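Local coordinates for peptide chain release factor subunit 1 (PDB 3IR9), which probably directs the termination of protein synthesis at stop codons, as one half of a heterodimer with a GTP-binding partner, and is represented here by its C-terminal domain, at residues 28-33 / 143-148; 75-80 / 88-93; 57-62 / 126-131; 63-68 / 135-140. All blocks are in the same frame, centred on the assembly; numbering follows the deposited sequence.

Interaction 1. Residues 28-33 / 143-148; sequences GQKNAV and FDEGSQ
Lys-30 lays its aliphatic chain over one face of the Phe-143 ring, a CH-pi contact in which CG stands 4.0 Å from the ring centroid and 24° off the normal. The extended lysine chain slides past the phenylalanine in the opposite direction until CE reaches Phe-143 CB. On the opposite ring face lies the backbone N of Gly-146, in the first turn of the helix that Phe-143 precedes as N-cap residue, so the ring is clasped between helix 10-41 and the start of helix 144-151, just after sheet strand 135-139, in the C-terminal domain. With only a methyl at Phe-143, as in alanine, a gap would probably open between the helices and the Lys-30 methylenes would lose their aromatic support.

Among apolar contacts, Val-33 CG2 meets the ring edge at CE2 (4.0 Å), while its other methyl, CG1, set anti to the backbone N (chi1 -177°), rests on Glu-145 CB at 3.6 Å.

Two of the polar ends are held from outside the pair. Gln-29 OE1 comes within 4.1 Å of Phe-143 CE1 but accepts a hydrogen bond from Ser-140 N, and the carboxylate of Glu-145 forms a salt bridge with Arg-34.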
loop_
_atom_site.group_PDB
_atom_site.type_symbol
_atom_site.label_atom_id
_atom_site.label_comp_id
_atom_site.label_asym_id
_atom_site.label_seq_id
_atom_site.Cartn_x
_atom_site.Cartn_y
_atom_site.Cartn_z
ATOM N N GLY A 28 9.567 14.856 -8.548
ATOM C CA GLY A 28 10.270 15.639 -7.544
ATOM C C GLY A 28 11.258 14.809 -6.739
ATOM O O GLY A 28 12.359 15.270 -6.438
ATOM N N GLN A 29 10.872 13.579 -6.403
ATOM C CA GLN A 29 11.736 12.668 -5.651
ATOM C C GLN A 29 12.975 12.254 -6.447
ATOM O O GLN A 29 14.061 12.120 -5.885
ATOM C CB GLN A 29 10.966 11.417 -5.214
ATOM C CG GLN A 29 9.770 11.677 -4.309
ATOM C CD GLN A 29 9.145 10.386 -3.800
ATOM O OE1 GLN A 29 9.779 9.330 -3.823
ATOM N NE2 GLN A 29 7.900 10.466 -3.341
ATOM N N LYS A 30 12.805 12.033 -7.749
ATOM C CA LYS A 30 13.924 11.701 -8.622
ATOM C C LYS A 30 14.902 12.860 -8.704
ATOM O O LYS A 30 16.039 12.752 -8.249
ATOM C CB LYS A 30 13.434 11.353 -10.028
ATOM C CG LYS A 30 12.876 9.948 -10.167
ATOM C CD LYS A 30 12.598 9.622 -11.631
ATOM C CE LYS A 30 12.149 8.178 -11.815
ATOM N NZ LYS A 30 12.126 7.796 -13.256
ATOM N N ASN A 31 14.455 13.965 -9.295
ATOM C CA ASN A 31 15.284 15.157 -9.449
ATOM C C ASN A 31 16.012 15.542 -8.170
ATOM O O ASN A 31 17.121 16.069 -8.215
ATOM C CB ASN A 31 14.447 16.343 -9.934
ATOM C CG ASN A 31 13.938 16.155 -11.346
ATOM O OD1 ASN A 31 13.150 16.959 -11.848
ATOM N ND2 ASN A 31 14.385 15.086 -11.997
ATOM N N ALA A 32 15.385 15.274 -7.029
ATOM C CA ALA A 32 15.973 15.612 -5.737
ATOM C C ALA A 32 17.172 14.724 -5.391
ATOM O O ALA A 32 18.218 15.226 -4.970
ATOM C CB ALA A 32 14.923 15.555 -4.644
ATOM N N VAL A 33 17.021 13.410 -5.559
ATOM C CA VAL A 33 18.135 12.500 -5.345
ATOM C C VAL A 33 19.251 12.869 -6.314
ATOM O O VAL A 33 20.422 12.949 -5.941
ATOM C CB VAL A 33 17.733 11.020 -5.547
ATOM C CG1 VAL A 33 18.913 10.115 -5.236
ATOM C CG2 VAL A 33 16.540 10.654 -4.668
ATOM N N PHE A 143 12.649 3.505 -7.575
ATOM C CA PHE A 143 13.645 3.843 -8.592
ATOM C C PHE A 143 15.050 3.720 -8.018
ATOM O O PHE A 143 15.252 3.891 -6.816
ATOM C CB PHE A 143 13.408 5.244 -9.166
ATOM C CG PHE A 143 13.431 6.338 -8.139
ATOM C CD1 PHE A 143 12.430 6.436 -7.185
ATOM C CD2 PHE A 143 14.444 7.282 -8.139
ATOM C CE1 PHE A 143 12.448 7.445 -6.240
ATOM C CE2 PHE A 143 14.465 8.294 -7.200
ATOM C CZ PHE A 143 13.467 8.376 -6.251
ATOM N N ASP A 144 16.019 3.407 -8.871
ATOM C CA ASP A 144 17.348 3.067 -8.379
ATOM C C ASP A 144 17.836 4.157 -7.440
ATOM O O ASP A 144 18.292 3.881 -6.335
ATOM C CB ASP A 144 18.333 2.864 -9.536
ATOM C CG ASP A 144 19.493 1.952 -9.163
ATOM O OD1 ASP A 144 19.287 1.033 -8.341
ATOM O OD2 ASP A 144 20.607 2.149 -9.695
ATOM N N GLU A 145 17.718 5.400 -7.889
ATOM C CA GLU A 145 18.140 6.547 -7.105
ATOM C C GLU A 145 17.626 6.414 -5.679
ATOM O O GLU A 145 18.400 6.447 -4.723
ATOM C CB GLU A 145 17.618 7.834 -7.745
ATOM C CG GLU A 145 17.967 8.003 -9.229
ATOM C CD GLU A 145 17.148 7.108 -10.156
ATOM O OE1 GLU A 145 17.458 5.905 -10.280
ATOM O OE2 GLU A 145 16.198 7.618 -10.781
ATOM N N GLY A 146 16.314 6.246 -5.548
ATOM C CA GLY A 146 15.682 6.089 -4.251
ATOM C C GLY A 146 16.046 4.790 -3.563
ATOM O O GLY A 146 15.841 4.614 -2.355
ATOM N N SER A 147 16.589 3.871 -4.348
ATOM C CA SER A 147 17.072 2.611 -3.813
ATOM C C SER A 147 18.473 2.804 -3.235
ATOM O O SER A 147 18.725 2.478 -2.076
ATOM C CB SER A 147 17.069 1.534 -4.896
ATOM O OG SER A 147 16.744 0.275 -4.339
ATOM N N GLN A 148 19.376 3.351 -4.040
ATOM C CA GLN A 148 20.724 3.648 -3.571
ATOM C C GLN A 148 20.688 4.550 -2.343
ATOM O O GLN A 148 21.478 4.378 -1.417
ATOM C CB GLN A 148 21.560 4.287 -4.681
ATOM C CG GLN A 148 21.805 3.359 -5.864
ATOM C CD GLN A 148 23.100 3.663 -6.598
ATOM O OE1 GLN A 148 23.475 4.824 -6.765
ATOM N NE2 GLN A 148 23.792 2.614 -7.038
#

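Interaction 2. Residues 75-80 / 88-93; sequences ERVTTK and NKWTRR
Glu-75 and Arg-92 exchange two backbone hydrogen bonds, N to O in each direction and both 2.8 Å long, at one end of the beta hairpin formed by strands 75-81 and 87-92. Near the other end, Thr-79 and Asn-88 form a second hydrogen-bonded antiparallel pair, with Thr-79 N to Asn-88 O at 2.9 Å. Between them Val-77 N donates to Trp-90 O in a nearly straight bond (169°). The hairpin leads to the zinc site of Cys-81, Cys-84, Cys-106 and Cys-109, and strand 113-120 flanks strand 75-81 on its other edge.

The carboxylate of Glu-75 and the guanidinium of Arg-92 run side by side, nearly coplanar (21°), but their salt bridge is long, with OE1 3.8 Å from NH2 at the guanidinium edge.

Arg-76, on the face it shares with Thr-78, Lys-89 and Thr-91, bends at chi2 (59°) and lays its guanidinium over the Lys-89 to Trp-90 backbone, with Lys-89 CB 3.4 Å from NE; the exact place of NH1 is doubtful, since it is modelled too close to Trp-90 CA. Replacing Arg-76 by alanine is likely to uncover this piece of backbone and to remove the weak, long ion pair to Glu-51, whose OE2 is hydrogen-bonded to Thr-91 OG1.

On the face shared by Glu-75, Val-77, Thr-79, Asn-88, Trp-90 and Arg-92, the apolar contacts centre on the indole. Thr-79 CG2 approaches its edge, and Val-77 CB makes a CH-pi contact over the five-membered ring, 4.3 Å from its centroid.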
loop_
_atom_site.group_PDB
_atom_site.type_symbol
_atom_site.label_atom_id
_atom_site.label_comp_id
_atom_site.label_asym_id
_atom_site.label_seq_id
_atom_site.Cartn_x
_atom_site.Cartn_y
_atom_site.Cartn_z
ATOM N N GLU A 75 14.414 4.176 15.389
ATOM C CA GLU A 75 13.992 5.205 16.334
ATOM C C GLU A 75 15.178 5.821 17.069
ATOM O O GLU A 75 16.228 5.197 17.220
ATOM C CB GLU A 75 13.027 4.636 17.377
ATOM C CG GLU A 75 12.200 3.458 16.922
ATOM C CD GLU A 75 11.375 2.886 18.056
ATOM O OE1 GLU A 75 11.790 1.864 18.645
ATOM O OE2 GLU A 75 10.322 3.476 18.376
ATOM N N ARG A 76 14.990 7.044 17.547
ATOM C CA ARG A 76 15.991 7.707 18.366
ATOM C C ARG A 76 15.584 7.650 19.836
ATOM O O ARG A 76 14.535 8.156 20.230
ATOM C CB ARG A 76 16.173 9.159 17.917
ATOM C CG ARG A 76 17.246 9.930 18.670
ATOM C CD ARG A 76 18.605 9.261 18.526
ATOM N NE ARG A 76 19.682 10.176 18.880
ATOM C CZ ARG A 76 20.970 9.933 18.677
ATOM N NH1 ARG A 76 21.365 8.794 18.123
ATOM N NH2 ARG A 76 21.863 10.842 19.030
ATOM N N VAL A 77 16.426 7.030 20.649
ATOM C CA VAL A 77 16.110 6.841 22.055
ATOM C C VAL A 77 16.889 7.804 22.947
ATOM O O VAL A 77 18.120 7.810 22.961
ATOM C CB VAL A 77 16.407 5.393 22.495
ATOM C CG1 VAL A 77 15.851 5.144 23.885
ATOM C CG2 VAL A 77 15.832 4.401 21.489
ATOM N N THR A 78 16.168 8.626 23.696
ATOM C CA THR A 78 16.809 9.456 24.703
ATOM C C THR A 78 16.678 8.788 26.065
ATOM O O THR A 78 15.638 8.213 26.395
ATOM C CB THR A 78 16.210 10.876 24.765
ATOM O OG1 THR A 78 16.392 11.537 23.506
ATOM C CG2 THR A 78 16.877 11.688 25.862
ATOM N N THR A 79 17.746 8.855 26.847
ATOM C CA THR A 79 17.721 8.356 28.211
ATOM C C THR A 79 18.343 9.405 29.144
ATOM O O THR A 79 19.218 10.171 28.735
ATOM C CB THR A 79 18.448 6.988 28.326
ATOM O OG1 THR A 79 19.866 7.181 28.281
ATOM C CG2 THR A 79 18.039 6.061 27.183
ATOM N N LYS A 80 17.878 9.457 30.386
ATOM C CA LYS A 80 18.398 10.425 31.344
ATOM C C LYS A 80 18.459 9.857 32.767
ATOM O O LYS A 80 17.586 9.099 33.189
ATOM C CB LYS A 80 17.561 11.706 31.320
ATOM C CG LYS A 80 17.415 12.329 29.942
ATOM C CD LYS A 80 16.554 13.570 30.016
ATOM C CE LYS A 80 16.085 13.994 28.642
ATOM N NZ LYS A 80 15.010 15.020 28.734
ATOM N N ASN A 88 22.075 10.342 27.559
ATOM C CA ASN A 88 22.597 9.885 26.277
ATOM C C ASN A 88 21.467 9.676 25.276
ATOM O O ASN A 88 20.314 9.485 25.665
ATOM C CB ASN A 88 23.424 8.605 26.435
ATOM C CG ASN A 88 22.567 7.369 26.646
ATOM O OD1 ASN A 88 21.897 6.897 25.728
ATOM N ND2 ASN A 88 22.604 6.823 27.855
ATOM N N LYS A 89 21.798 9.740 23.989
ATOM C CA LYS A 89 20.848 9.427 22.930
ATOM C C LYS A 89 21.519 8.425 22.025
ATOM O O LYS A 89 22.737 8.259 22.071
ATOM C CB LYS A 89 20.464 10.670 22.118
ATOM C CG LYS A 89 19.834 11.796 22.919
ATOM C CD LYS A 89 19.649 13.017 22.048
ATOM C CE LYS A 89 19.809 14.288 22.854
ATOM N NZ LYS A 89 18.850 14.335 23.982
ATOM N N TRP A 90 20.723 7.756 21.204
ATOM C CA TRP A 90 21.254 6.818 20.234
ATOM C C TRP A 90 20.118 6.312 19.373
ATOM O O TRP A 90 18.951 6.389 19.751
ATOM C CB TRP A 90 21.990 5.659 20.917
ATOM C CG TRP A 90 21.193 4.965 21.975
ATOM C CD1 TRP A 90 20.890 5.439 23.219
ATOM C CD2 TRP A 90 20.604 3.662 21.887
ATOM N NE1 TRP A 90 20.140 4.514 23.909
ATOM C CE2 TRP A 90 19.951 3.414 23.114
ATOM C CE3 TRP A 90 20.560 2.685 20.886
ATOM C CZ2 TRP A 90 19.260 2.226 23.368
ATOM C CZ3 TRP A 90 19.876 1.504 21.141
ATOM C CH2 TRP A 90 19.234 1.287 22.372
ATOM N N THR A 91 20.457 5.804 18.203
ATOM C CA THR A 91 19.433 5.326 17.305
ATOM C C THR A 91 19.439 3.809 17.238
ATOM O O THR A 91 20.481 3.178 17.046
ATOM C CB THR A 91 19.587 5.934 15.909
ATOM O OG1 THR A 91 19.335 7.342 15.983
ATOM C CG2 THR A 91 18.599 5.301 14.941
ATOM N N ARG A 92 18.259 3.230 17.419
ATOM C CA ARG A 92 18.102 1.790 17.353
ATOM C C ARG A 92 17.093 1.444 16.271
ATOM O O ARG A 92 16.060 2.102 16.133
ATOM C CB ARG A 92 17.672 1.222 18.714
ATOM C CG ARG A 92 16.200 1.405 19.071
ATOM C CD ARG A 92 15.423 0.105 18.896
ATOM N NE ARG A 92 15.658 -0.821 20.002
ATOM C CZ ARG A 92 14.719 -1.217 20.856
ATOM N NH1 ARG A 92 15.023 -2.058 21.837
ATOM N NH2 ARG A 92 13.474 -0.777 20.722
ATOM N N ARG A 93 17.415 0.425 15.485
ATOM C CA ARG A 93 16.499 -0.086 14.479
ATOM C C ARG A 93 15.327 -0.741 15.198
ATOM O O ARG A 93 15.534 -1.646 16.004
ATOM C CB ARG A 93 17.219 -1.119 13.617
ATOM C CG ARG A 93 16.464 -1.551 12.377
ATOM C CD ARG A 93 16.983 -2.894 11.907
ATOM N NE ARG A 93 18.407 -3.044 12.197
ATOM C CZ ARG A 93 19.368 -3.026 11.280
ATOM N NH1 ARG A 93 19.062 -2.872 9.998
ATOM N NH2 ARG A 93 20.634 -3.171 11.645
#

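Interaction 3. Residues 57-62 / 126-131; sequences NLEINS and SELADK
Lys-131 reaches across to the end of the opposing helix, where its NZ donates a 2.7 Å hydrogen bond to Asn-61 OD1. The ammonium approaches at a C=O...N angle of 136°, tilted 25° from the plane of the amide carbonyl, and the two side chains cross at about a right angle. The lysine chain is extended beyond CG until chi4 (81°), which swings NZ to the amide oxygen and brings CE to 3.0 Å from Leu-58 O. Its positive charge thus lies near the C-terminal end of helix 51-58, where it would probably interact favourably with the helix dipole.

The main chain of Asn-61 is set by the helix end. With positive phi, this residue is the C-prime position of a Schellman motif that ends the helix: Ser-62 N returns to Asn-57 O at 3.1 Å, and Asn-61 N bonds to Leu-58 O. Asn-57 O is gripped three times, since Ile-60 N and the hydroxyl of Ser-62 also donate to it, the hydroxyl from above the carbonyl plane.

Alongside this polar end the helices pack through leucines. Leu-58 CB abuts Leu-128 CB at 3.8 Å, and Leu-128 CD1 continues past it to Glu-59 CG at 4.1 Å. The CD2 branch of Leu-58 turns instead to the backbone of Ala-129, 3.8 Å from its N. Ala-129 CB, 4.3 Å from Leu-58 CD2, faces away from 57-62 and packs on Leu-66 and Val-136 of the sheet, while Leu-58 also rests on Val-63.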
loop_
_atom_site.group_PDB
_atom_site.type_symbol
_atom_site.label_atom_id
_atom_site.label_comp_id
_atom_site.label_asym_id
_atom_site.label_seq_id
_atom_site.Cartn_x
_atom_site.Cartn_y
_atom_site.Cartn_z
ATOM N N ASN A 57 24.245 18.835 10.938
ATOM C CA ASN A 57 24.028 19.970 10.062
ATOM C C ASN A 57 22.670 20.599 10.327
ATOM O O ASN A 57 22.531 21.822 10.320
ATOM C CB ASN A 57 24.181 19.556 8.602
ATOM C CG ASN A 57 25.635 19.359 8.208
ATOM O OD1 ASN A 57 26.087 18.235 7.993
ATOM N ND2 ASN A 57 26.378 20.457 8.132
ATOM N N LEU A 58 21.678 19.755 10.593
ATOM C CA LEU A 58 20.338 20.230 10.926
ATOM C C LEU A 58 20.348 21.052 12.204
ATOM O O LEU A 58 19.570 21.999 12.357
ATOM C CB LEU A 58 19.383 19.050 11.083
ATOM C CG LEU A 58 18.930 18.406 9.776
ATOM C CD1 LEU A 58 18.382 17.012 10.024
ATOM C CD2 LEU A 58 17.899 19.280 9.085
ATOM N N GLU A 59 21.236 20.677 13.122
ATOM C CA GLU A 59 21.341 21.341 14.418
ATOM C C GLU A 59 22.093 22.664 14.315
ATOM O O GLU A 59 22.332 23.335 15.313
ATOM C CB GLU A 59 21.985 20.415 15.457
ATOM C CG GLU A 59 21.147 19.166 15.750
ATOM C CD GLU A 59 21.799 18.214 16.739
ATOM O OE1 GLU A 59 23.039 18.272 16.893
ATOM O OE2 GLU A 59 21.070 17.399 17.354
ATOM N N ILE A 60 22.450 23.039 13.095
ATOM C CA ILE A 60 23.056 24.334 12.864
ATOM C C ILE A 60 22.403 25.000 11.664
ATOM O O ILE A 60 22.953 25.932 11.075
ATOM C CB ILE A 60 24.583 24.231 12.684
ATOM C CG1 ILE A 60 24.942 23.332 11.507
ATOM C CG2 ILE A 60 25.213 23.672 13.933
ATOM C CD1 ILE A 60 26.420 23.320 11.211
ATOM N N ASN A 61 21.224 24.502 11.302
ATOM C CA ASN A 61 20.390 25.167 10.309
ATOM C C ASN A 61 21.058 25.271 8.948
ATOM O O ASN A 61 20.731 26.158 8.162
ATOM C CB ASN A 61 20.037 26.571 10.802
ATOM C CG ASN A 61 19.677 26.593 12.271
ATOM O OD1 ASN A 61 18.743 25.917 12.703
ATOM N ND2 ASN A 61 20.417 27.369 13.050
ATOM N N SER A 62 21.996 24.366 8.677
ATOM C CA SER A 62 22.776 24.406 7.437
ATOM C C SER A 62 22.161 23.606 6.285
ATOM O O SER A 62 22.671 23.631 5.162
ATOM C CB SER A 62 24.212 23.927 7.683
ATOM O OG SER A 62 24.260 22.538 7.969
ATOM N N SER A 126 12.633 15.688 10.605
ATOM C CA SER A 126 11.642 16.584 10.022
ATOM C C SER A 126 11.351 17.759 10.955
ATOM O O SER A 126 11.106 18.880 10.503
ATOM C CB SER A 126 10.361 15.816 9.720
ATOM O OG SER A 126 10.635 14.735 8.851
ATOM N N GLU A 127 11.386 17.489 12.258
ATOM C CA GLU A 127 11.253 18.526 13.277
ATOM C C GLU A 127 12.380 19.550 13.133
ATOM O O GLU A 127 12.143 20.757 13.159
ATOM C CB GLU A 127 11.290 17.904 14.680
ATOM C CG GLU A 127 10.263 16.794 14.925
ATOM C CD GLU A 127 10.522 16.020 16.218
ATOM O OE1 GLU A 127 9.606 15.310 16.690
ATOM O OE2 GLU A 127 11.644 16.123 16.763
ATOM N N LEU A 128 13.607 19.059 12.983
ATOM C CA LEU A 128 14.761 19.931 12.809
ATOM C C LEU A 128 14.733 20.621 11.452
ATOM O O LEU A 128 15.004 21.815 11.358
ATOM C CB LEU A 128 16.059 19.143 12.959
ATOM C CG LEU A 128 16.204 18.353 14.251
ATOM C CD1 LEU A 128 17.581 17.733 14.315
ATOM C CD2 LEU A 128 15.963 19.265 15.433
ATOM N N ALA A 129 14.419 19.867 10.401
ATOM C CA ALA A 129 14.283 20.454 9.074
ATOM C C ALA A 129 13.351 21.650 9.157
ATOM O O ALA A 129 13.726 22.766 8.804
ATOM C CB ALA A 129 13.751 19.434 8.080
ATOM N N ASP A 130 12.137 21.409 9.641
ATOM C CA ASP A 130 11.128 22.455 9.740
ATOM C C ASP A 130 11.685 23.661 10.494
ATOM O O ASP A 130 11.519 24.810 10.078
ATOM C CB ASP A 130 9.882 21.914 10.445
ATOM C CG ASP A 130 8.600 22.516 9.908
ATOM O OD1 ASP A 130 8.215 22.177 8.765
ATOM O OD2 ASP A 130 7.975 23.319 10.634
ATOM N N LYS A 131 12.352 23.381 11.608
ATOM C CA LYS A 131 13.010 24.406 12.410
ATOM C C LYS A 131 13.847 25.375 11.563
ATOM O O LYS A 131 13.631 26.589 11.612
ATOM C CB LYS A 131 13.845 23.742 13.518
ATOM C CG LYS A 131 15.261 24.274 13.711
ATOM C CD LYS A 131 16.102 23.250 14.474
ATOM C CE LYS A 131 17.594 23.390 14.182
ATOM N NZ LYS A 131 18.238 24.468 14.979
#

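Interaction 4. Residues 63-68 / 135-140; sequences VDVLLL and KVVFVS
Leu-66 N donates to Lys-135 O in the shortest bond of this parallel strand pair, 2.8 Å and nearly straight at 171°. Leu-66 then uses its own carbonyl to receive Val-137 N at 3.0 Å, so one residue of strand 63-69 clasps both Lys-135 and Val-137. The same alternation runs to either end: Lys-135 N binds Asp-64 O, Leu-68 N makes a weak bond to Val-137 O, and Val-139 N donates to Leu-68 O at 2.9 Å with a more bent geometry (132°).

Asp-64 and Lys-135 also lie side by side beyond the backbone. With CG anti to N (chi1 -173°), the aspartate brings OD1 nearer the lysine, whose chain bends at chi3 and chi4, yet the salt bridge stays long, 4.0 Å from OD1 to NZ.

Val-65 CG1 approaches Val-137 CG2 at 4.4 Å on one face of the sheet, and Tyr-4 of the second subunit packs against both valines. On the other face Leu-68 CD1 meets Phe-138 CE1 obliquely at 4.2 Å, the two side chains pointing the same way.

Strand 135-139 is one of the two outermost strands of the mixed sheet within this chain. Strand 63-69 bonds on its other side to strand 156-160, where Asp-64 and Val-65 form a classic beta bulge opposite Ile-159, and helix 121-131 covers Leu-66, Leu-68 and Val-136.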
loop_
_atom_site.group_PDB
_atom_site.type_symbol
_atom_site.label_atom_id
_atom_site.label_comp_id
_atom_site.label_asym_id
_atom_site.label_seq_id
_atom_site.Cartn_x
_atom_site.Cartn_y
_atom_site.Cartn_z
ATOM N N VAL A 63 21.069 22.903 6.559
ATOM C CA VAL A 63 20.470 22.024 5.556
ATOM C C VAL A 63 19.436 22.736 4.687
ATOM O O VAL A 63 18.396 23.189 5.169
ATOM C CB VAL A 63 19.877 20.743 6.194
ATOM C CG1 VAL A 63 18.870 20.082 5.259
ATOM C CG2 VAL A 63 21.001 19.782 6.562
ATOM N N ASP A 64 19.745 22.837 3.400
ATOM C CA ASP A 64 18.823 23.409 2.433
ATOM C C ASP A 64 17.755 22.392 2.055
ATOM O O ASP A 64 16.561 22.702 2.093
ATOM C CB ASP A 64 19.567 23.871 1.179
ATOM C CG ASP A 64 18.671 24.625 0.220
ATOM O OD1 ASP A 64 17.664 25.207 0.686
ATOM O OD2 ASP A 64 18.972 24.633 -0.993
ATOM N N VAL A 65 18.195 21.185 1.694
ATOM C CA VAL A 65 17.300 20.088 1.319
ATOM C C VAL A 65 17.616 18.803 2.094
ATOM O O VAL A 65 18.764 18.359 2.128
ATOM C CB VAL A 65 17.393 19.763 -0.187
ATOM C CG1 VAL A 65 16.442 18.635 -0.539
ATOM C CG2 VAL A 65 17.097 20.993 -1.030
ATOM N N LEU A 66 16.593 18.208 2.706
ATOM C CA LEU A 66 16.759 16.975 3.479
ATOM C C LEU A 66 16.170 15.764 2.760
ATOM O O LEU A 66 15.024 15.797 2.315
ATOM C CB LEU A 66 16.114 17.123 4.857
ATOM C CG LEU A 66 16.068 15.890 5.761
ATOM C CD1 LEU A 66 17.473 15.404 6.134
ATOM C CD2 LEU A 66 15.240 16.196 7.004
ATOM N N LEU A 67 16.952 14.693 2.652
ATOM C CA LEU A 67 16.495 13.481 1.972
ATOM C C LEU A 67 16.404 12.264 2.904
ATOM O O LEU A 67 17.379 11.886 3.551
ATOM C CB LEU A 67 17.382 13.169 0.760
ATOM C CG LEU A 67 17.455 14.261 -0.315
ATOM C CD1 LEU A 67 18.686 15.136 -0.124
ATOM C CD2 LEU A 67 17.465 13.654 -1.706
ATOM N N LEU A 68 15.217 11.662 2.957
ATOM C CA LEU A 68 14.946 10.494 3.799
ATOM C C LEU A 68 14.308 9.375 2.962
ATOM O O LEU A 68 13.374 9.624 2.201
ATOM C CB LEU A 68 14.016 10.884 4.959
ATOM C CG LEU A 68 14.299 12.196 5.711
ATOM C CD1 LEU A 68 13.267 12.462 6.796
ATOM C CD2 LEU A 68 15.700 12.199 6.307
ATOM N N LYS A 135 14.003 22.228 3.367
ATOM C CA LYS A 135 12.969 21.555 2.584
ATOM C C LYS A 135 13.009 20.039 2.831
ATOM O O LYS A 135 14.075 19.420 2.791
ATOM C CB LYS A 135 13.122 21.880 1.089
ATOM C CG LYS A 135 12.727 23.314 0.707
ATOM C CD LYS A 135 12.898 23.586 -0.793
ATOM C CE LYS A 135 14.154 24.394 -1.090
ATOM N NZ LYS A 135 14.006 25.828 -0.701
ATOM N N VAL A 136 11.845 19.447 3.091
ATOM C CA VAL A 136 11.761 18.024 3.422
ATOM C C VAL A 136 11.231 17.174 2.258
ATOM O O VAL A 136 10.073 17.311 1.856
ATOM C CB VAL A 136 10.880 17.787 4.670
ATOM C CG1 VAL A 136 11.136 16.401 5.242
ATOM C CG2 VAL A 136 11.146 18.856 5.723
ATOM N N VAL A 137 12.092 16.303 1.731
ATOM C CA VAL A 137 11.753 15.407 0.622
ATOM C C VAL A 137 11.855 13.932 1.019
ATOM O O VAL A 137 12.811 13.524 1.680
ATOM C CB VAL A 137 12.688 15.626 -0.585
ATOM C CG1 VAL A 137 12.532 14.486 -1.585
ATOM C CG2 VAL A 137 12.414 16.969 -1.240
ATOM N N PHE A 138 10.874 13.132 0.604
ATOM C CA PHE A 138 10.889 11.697 0.875
ATOM C C PHE A 138 11.206 10.907 -0.387
ATOM O O PHE A 138 10.966 11.383 -1.495
ATOM C CB PHE A 138 9.558 11.247 1.471
ATOM C CG PHE A 138 9.243 11.889 2.793
ATOM C CD1 PHE A 138 9.718 11.343 3.977
ATOM C CD2 PHE A 138 8.477 13.042 2.853
ATOM C CE1 PHE A 138 9.428 11.936 5.203
ATOM C CE2 PHE A 138 8.183 13.641 4.071
ATOM C CZ PHE A 138 8.660 13.087 5.246
ATOM N N VAL A 139 11.751 9.707 -0.224
ATOM C CA VAL A 139 12.182 8.929 -1.375
ATOM C C VAL A 139 11.780 7.462 -1.267
ATOM O O VAL A 139 12.389 6.696 -0.521
ATOM C CB VAL A 139 13.704 9.034 -1.592
ATOM C CG1 VAL A 139 14.122 8.146 -2.729
ATOM C CG2 VAL A 139 14.110 10.469 -1.876
ATOM N N SER A 140 10.754 7.077 -2.022
ATOM C CA SER A 140 10.311 5.692 -2.046
ATOM C C SER A 140 11.468 4.814 -2.476
ATOM O O SER A 140 12.353 5.247 -3.213
ATOM C CB SER A 140 9.144 5.502 -3.012
ATOM O OG SER A 140 9.621 5.325 -4.334
#

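In the fold
From the N terminus, the long helix 10-41 supplies the first half of interaction 1, whose partner at 143-148 lies more than a hundred residues on; the loop it closes encloses the other three contacts. Helix 51-58 and strand 63-69 follow in succession and enter interactions 3 and 4. Their partners, helix 121-131 and strand 135-139, return in the same order, so these two contacts cross along the chain and touch in space. Interaction 2 is a local hairpin within all three of the other loops, projecting toward the zinc site, its centre about 28 Å from that of interaction 1. Interaction 4 meets interaction 1 through Gln-29 and Ser-140, connecting the central sheet to helices 10-41 and 144-151.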